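Local coordinates for protein sugar ABC transporter (PDB 4RXT) that probably serves as the sugar-capturing component of an ABC transporter and holds alpha-L-arabinopyranose in the pocket between its two lobes, at residues E4-I9 and K36-G41; N140-G145 and D170-G175. One frame throughout, in Å; residues are numbered along the deposited sequence.

Following the chain from its N terminus, residues 4-9 lead into strand 9-11; the chain then passes through helix 17-33 and returns at 36-41, so interaction 1 closes a loop of 26 intervening residues at the edge of the six-stranded parallel sheet. That loop is complete before interaction 2 begins. Residues 140-145 leave strand 133-139, helix 145-161 and most of strand 165-172 follow, and 170-175 closes a second loop of 24 residues. The two contacts lie in series, neither nesting nor crossing, about 28 Å apart, centre to centre. Interaction 1 pairs the lead-ins and starts of strands 9-11 and 39-41, whereas interaction 2 joins the loop after strand 133-139 to the end of strand 165-172 and the loop beyond.

Interaction 1: residues E4-I9 and K36-G41; sequences EVTIPI and KVPELG
Four backbone hydrogen bonds zip residues 4-9 to 36-41. Lys36 N reaches Val5 O at 3.0 Å, Ile7 N reaches Lys36 O at 2.9 Å, Ile9 N reaches Pro38 O at 3.0 Å, and Leu40 N reaches Ile9 O at 2.8 Å. The two runs head almost the same way, 20° apart, and donors and acceptors pass back and forth as in a parallel ladder. One rung is missing: the acceptor next in line, Ile7 O, faces the ring nitrogen of Pro38, which has no hydrogen. Buried and without a hydrogen-bond partner in the model, it is approached instead by Val37 CA at 3.5 Å in a C-H...O contact.

The apolar contacts line both sides of this ladder. Ile9 CG2 meets Val37 CG1 at 3.8 Å, next to helix 17-33, which Ile9 also touches through Val22, Leu23 and Ala26. Pro8 CB packs on Leu40 CD1 at 3.7 Å, and Leu40 continues onto Ile54 and Ala58 of helix 48-60. With OG1 beside the backbone nitrogen (chi1 -58°), the CG2 methyl of Thr6 falls opposite that nitrogen and meets the CD-CG side of the Pro38 ring, 3.6 Å from CD. Its OG1 lies alongside the extended Lys36 chain, touching methylenes rather than the ammonium.

Among charged groups, Glu39 bridges to Arg27 of helix 17-33, tying helix and strand together. Strand 9-11, helix 17-33 and parallel strand 39-41 thus form a beta-alpha-beta crossover, the opening unit of the Rossmann-like lobe found in periplasmic binding proteins.

Interaction 2: residues N140-G145 and D170-G175; sequences NTPGAG and DKYADG
Gly175 O and Asn140 OD1 are joined by one water that donates to both, at 2.7 Å from Gly175 O and 3.0 Å from Asn140 OD1. A direct bond runs beside this bridge: Gly175 N donates to Asn140 O at 2.9 Å. It is bent, 146° at the hydrogen, and the donor stands 32° out of the carbonyl plane. The N-H of Gly175 bonds Asn140 directly, and its carbonyl is linked to the side chain through water.

Asn140 carries its CG anti to the backbone nitrogen (chi1 -169°), which swings the amide over the glycine and leaves ND2 only 3.2 Å from Gly175 CA. As modelled, this buried ND2 has no hydrogen-bond partner. Ala173 CB lies 3.5 Å from Asn140 O, roughly at a right angle to the direction of Gly175 N.

Farther along, the Tyr172 ring meets the Thr141-Pro142 peptide obliquely, CD2 being 3.6 Å from Pro142 N, while Pro142 CB rests 4.0 Å from the same carbon. The phenol oxygen bonds Glu148 of helix 145-161, whose OE2 also accepts from Gly143 N, so one carboxylate ties both segments together.

Asn140 also touches Glu45 and Asn201, both of which bind the arabinopyranose; the nearest atoms of its side chain and the sugar are about 5 Å apart. This is consistent with a second-shell role: the direct bond anchors the Asn140 backbone, and the water steadies its side chain, which packs against first-shell residues.

Interaction 1: residues E4-I9 and K36-G41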
# COMPACT_ATOMS: atom_id res chain seq x y z
N GLU A 4 29.23 -1.15 14.20
CA GLU A 4 28.14 -0.57 13.42
C GLU A 4 26.97 -1.47 13.62
O GLU A 4 27.08 -2.68 13.51
CB GLU A 4 28.58 -0.41 11.97
CG GLU A 4 27.55 -0.75 10.93
CD GLU A 4 28.11 -0.67 9.52
OE1 GLU A 4 28.39 0.45 9.04
OE2 GLU A 4 28.27 -1.77 8.94
N VAL A 5 25.87 -0.86 14.06
CA VAL A 5 24.69 -1.61 14.42
C VAL A 5 24.00 -2.15 13.19
O VAL A 5 24.23 -1.71 12.05
CB VAL A 5 23.73 -0.81 15.34
CG1 VAL A 5 24.45 -0.38 16.61
CG2 VAL A 5 23.11 0.35 14.59
N THR A 6 23.22 -3.19 13.44
CA THR A 6 22.39 -3.85 12.45
C THR A 6 20.91 -3.55 12.71
O THR A 6 20.40 -3.73 13.83
CB THR A 6 22.62 -5.38 12.42
OG1 THR A 6 24.01 -5.66 12.15
CG2 THR A 6 21.76 -6.03 11.36
N ILE A 7 20.24 -3.07 11.68
CA ILE A 7 18.79 -2.79 11.70
C ILE A 7 18.17 -3.39 10.44
O ILE A 7 18.16 -2.77 9.38
CB ILE A 7 18.50 -1.26 11.83
CG1 ILE A 7 19.18 -0.71 13.08
CG2 ILE A 7 16.99 -1.04 11.87
CD1 ILE A 7 19.04 0.78 13.29
N PRO A 8 17.69 -4.64 10.54
CA PRO A 8 16.96 -5.25 9.45
C PRO A 8 15.66 -4.52 9.13
O PRO A 8 15.02 -3.95 10.02
CB PRO A 8 16.64 -6.66 9.93
CG PRO A 8 17.52 -6.88 11.10
CD PRO A 8 17.72 -5.54 11.70
N ILE A 9 15.29 -4.59 7.86
CA ILE A 9 13.96 -4.18 7.41
C ILE A 9 13.27 -5.41 6.81
O ILE A 9 13.87 -6.14 5.99
CB ILE A 9 13.99 -3.01 6.39
CG1 ILE A 9 12.55 -2.54 6.09
CG2 ILE A 9 14.85 -3.32 5.14
CD1 ILE A 9 12.49 -1.14 5.50
N LYS A 36 24.18 -1.24 9.07
CA LYS A 36 24.00 -2.43 8.23
C LYS A 36 22.48 -2.71 8.19
O LYS A 36 21.81 -2.81 9.23
CB LYS A 36 24.73 -3.65 8.86
CG LYS A 36 24.59 -5.02 8.16
CD LYS A 36 24.74 -6.24 9.09
CE LYS A 36 24.53 -7.54 8.35
NZ LYS A 36 24.80 -8.76 9.19
N VAL A 37 21.91 -2.78 6.98
CA VAL A 37 20.47 -2.98 6.80
C VAL A 37 20.20 -4.22 5.93
O VAL A 37 20.04 -4.13 4.71
CB VAL A 37 19.80 -1.71 6.21
CG1 VAL A 37 18.32 -1.94 6.01
CG2 VAL A 37 20.03 -0.49 7.10
N PRO A 38 20.12 -5.38 6.58
CA PRO A 38 19.65 -6.55 5.87
C PRO A 38 18.25 -6.34 5.34
O PRO A 38 17.41 -5.78 6.02
CB PRO A 38 19.66 -7.67 6.94
CG PRO A 38 20.53 -7.18 8.05
CD PRO A 38 20.47 -5.68 7.99
N GLU A 39 18.02 -6.78 4.12
CA GLU A 39 16.76 -6.58 3.41
C GLU A 39 16.03 -7.91 3.38
O GLU A 39 16.38 -8.83 2.64
CB GLU A 39 17.05 -6.06 2.01
CG GLU A 39 17.75 -4.70 2.01
CD GLU A 39 18.11 -4.16 0.64
OE1 GLU A 39 17.52 -4.59 -0.38
OE2 GLU A 39 18.96 -3.24 0.56
N LEU A 40 15.01 -7.99 4.22
CA LEU A 40 14.33 -9.23 4.56
C LEU A 40 12.88 -9.22 4.12
O LEU A 40 12.27 -8.16 3.95
CB LEU A 40 14.38 -9.51 6.07
CG LEU A 40 15.77 -9.49 6.73
CD1 LEU A 40 15.64 -9.81 8.21
CD2 LEU A 40 16.75 -10.43 6.04
N GLY A 41 12.32 -10.42 3.95
CA GLY A 41 10.92 -10.53 3.59
C GLY A 41 10.61 -11.80 2.80
O GLY A 41 11.50 -12.41 2.19

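Interaction 2: residues N140-G145 and D170-G175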
# COMPACT_ATOMS: atom_id res chain seq x y z
N ASN A 140 -6.48 -6.77 -2.55
CA ASN A 140 -5.41 -7.74 -2.88
C ASN A 140 -5.56 -9.07 -2.13
O ASN A 140 -5.43 -10.10 -2.65
CB ASN A 140 -4.05 -7.09 -2.55
CG ASN A 140 -2.85 -7.85 -3.07
OD1 ASN A 140 -1.82 -7.86 -2.44
ND2 ASN A 140 -2.98 -8.41 -4.17
N THR A 141 -5.81 -8.95 -0.82
CA THR A 141 -5.86 -10.11 0.08
C THR A 141 -6.56 -9.64 1.38
O THR A 141 -6.50 -8.45 1.72
CB THR A 141 -4.45 -10.66 0.37
OG1 THR A 141 -4.50 -11.88 1.14
CG2 THR A 141 -3.56 -9.60 1.07
N PRO A 142 -7.23 -10.56 2.10
CA PRO A 142 -7.90 -10.12 3.34
C PRO A 142 -6.97 -9.93 4.55
O PRO A 142 -5.89 -10.52 4.62
CB PRO A 142 -8.87 -11.26 3.63
CG PRO A 142 -8.18 -12.44 3.11
CD PRO A 142 -7.51 -11.98 1.83
N GLY A 143 -7.41 -9.14 5.52
CA GLY A 143 -6.72 -9.10 6.80
C GLY A 143 -5.53 -8.16 6.92
O GLY A 143 -4.89 -8.11 7.96
N ALA A 144 -5.27 -7.35 5.91
CA ALA A 144 -4.15 -6.40 5.95
C ALA A 144 -4.59 -5.10 6.58
O ALA A 144 -5.64 -4.59 6.25
CB ALA A 144 -3.58 -6.13 4.53
N GLY A 145 -3.79 -4.54 7.45
CA GLY A 145 -4.16 -3.28 8.10
C GLY A 145 -4.41 -2.15 7.09
O GLY A 145 -5.42 -1.48 7.10
N ASP A 170 -17.62 -6.43 -3.63
CA ASP A 170 -16.55 -6.12 -2.69
C ASP A 170 -15.73 -7.39 -2.63
O ASP A 170 -16.11 -8.33 -1.96
CB ASP A 170 -17.22 -5.74 -1.38
CG ASP A 170 -16.29 -5.40 -0.24
OD1 ASP A 170 -15.06 -5.59 -0.29
OD2 ASP A 170 -16.85 -4.96 0.78
N LYS A 171 -14.68 -7.46 -3.45
CA LYS A 171 -14.01 -8.73 -3.74
C LYS A 171 -12.58 -8.71 -3.24
O LYS A 171 -11.94 -7.63 -3.16
CB LYS A 171 -13.99 -9.02 -5.25
CG LYS A 171 -15.35 -9.35 -5.81
CD LYS A 171 -15.62 -10.80 -5.45
CE LYS A 171 -16.76 -11.42 -6.22
NZ LYS A 171 -17.39 -12.40 -5.30
N TYR A 172 -12.09 -9.90 -2.90
CA TYR A 172 -10.70 -10.09 -2.50
C TYR A 172 -10.04 -11.07 -3.41
O TYR A 172 -10.64 -12.08 -3.79
CB TYR A 172 -10.62 -10.66 -1.08
CG TYR A 172 -11.03 -9.67 0.02
CD1 TYR A 172 -12.37 -9.53 0.41
CD2 TYR A 172 -10.09 -8.88 0.64
CE1 TYR A 172 -12.74 -8.63 1.39
CE2 TYR A 172 -10.44 -8.00 1.62
CZ TYR A 172 -11.76 -7.89 2.01
OH TYR A 172 -12.08 -6.98 3.03
N ALA A 173 -8.79 -10.77 -3.71
CA ALA A 173 -7.97 -11.64 -4.53
C ALA A 173 -7.09 -12.49 -3.57
O ALA A 173 -7.39 -12.62 -2.35
CB ALA A 173 -7.15 -10.81 -5.57
N ASP A 174 -6.07 -13.13 -4.15
CA ASP A 174 -5.11 -14.01 -3.47
C ASP A 174 -3.69 -13.46 -3.60
O ASP A 174 -2.70 -14.21 -3.67
CB ASP A 174 -5.17 -15.41 -4.09
CG ASP A 174 -4.81 -15.43 -5.54
OD1 ASP A 174 -4.58 -14.36 -6.15
OD2 ASP A 174 -4.75 -16.57 -6.05
N GLY A 175 -3.58 -12.14 -3.67
CA GLY A 175 -2.30 -11.51 -3.78
C GLY A 175 -1.67 -11.46 -5.16
O GLY A 175 -0.61 -10.91 -5.27
O HOH W 1 0.55 -9.37 -3.36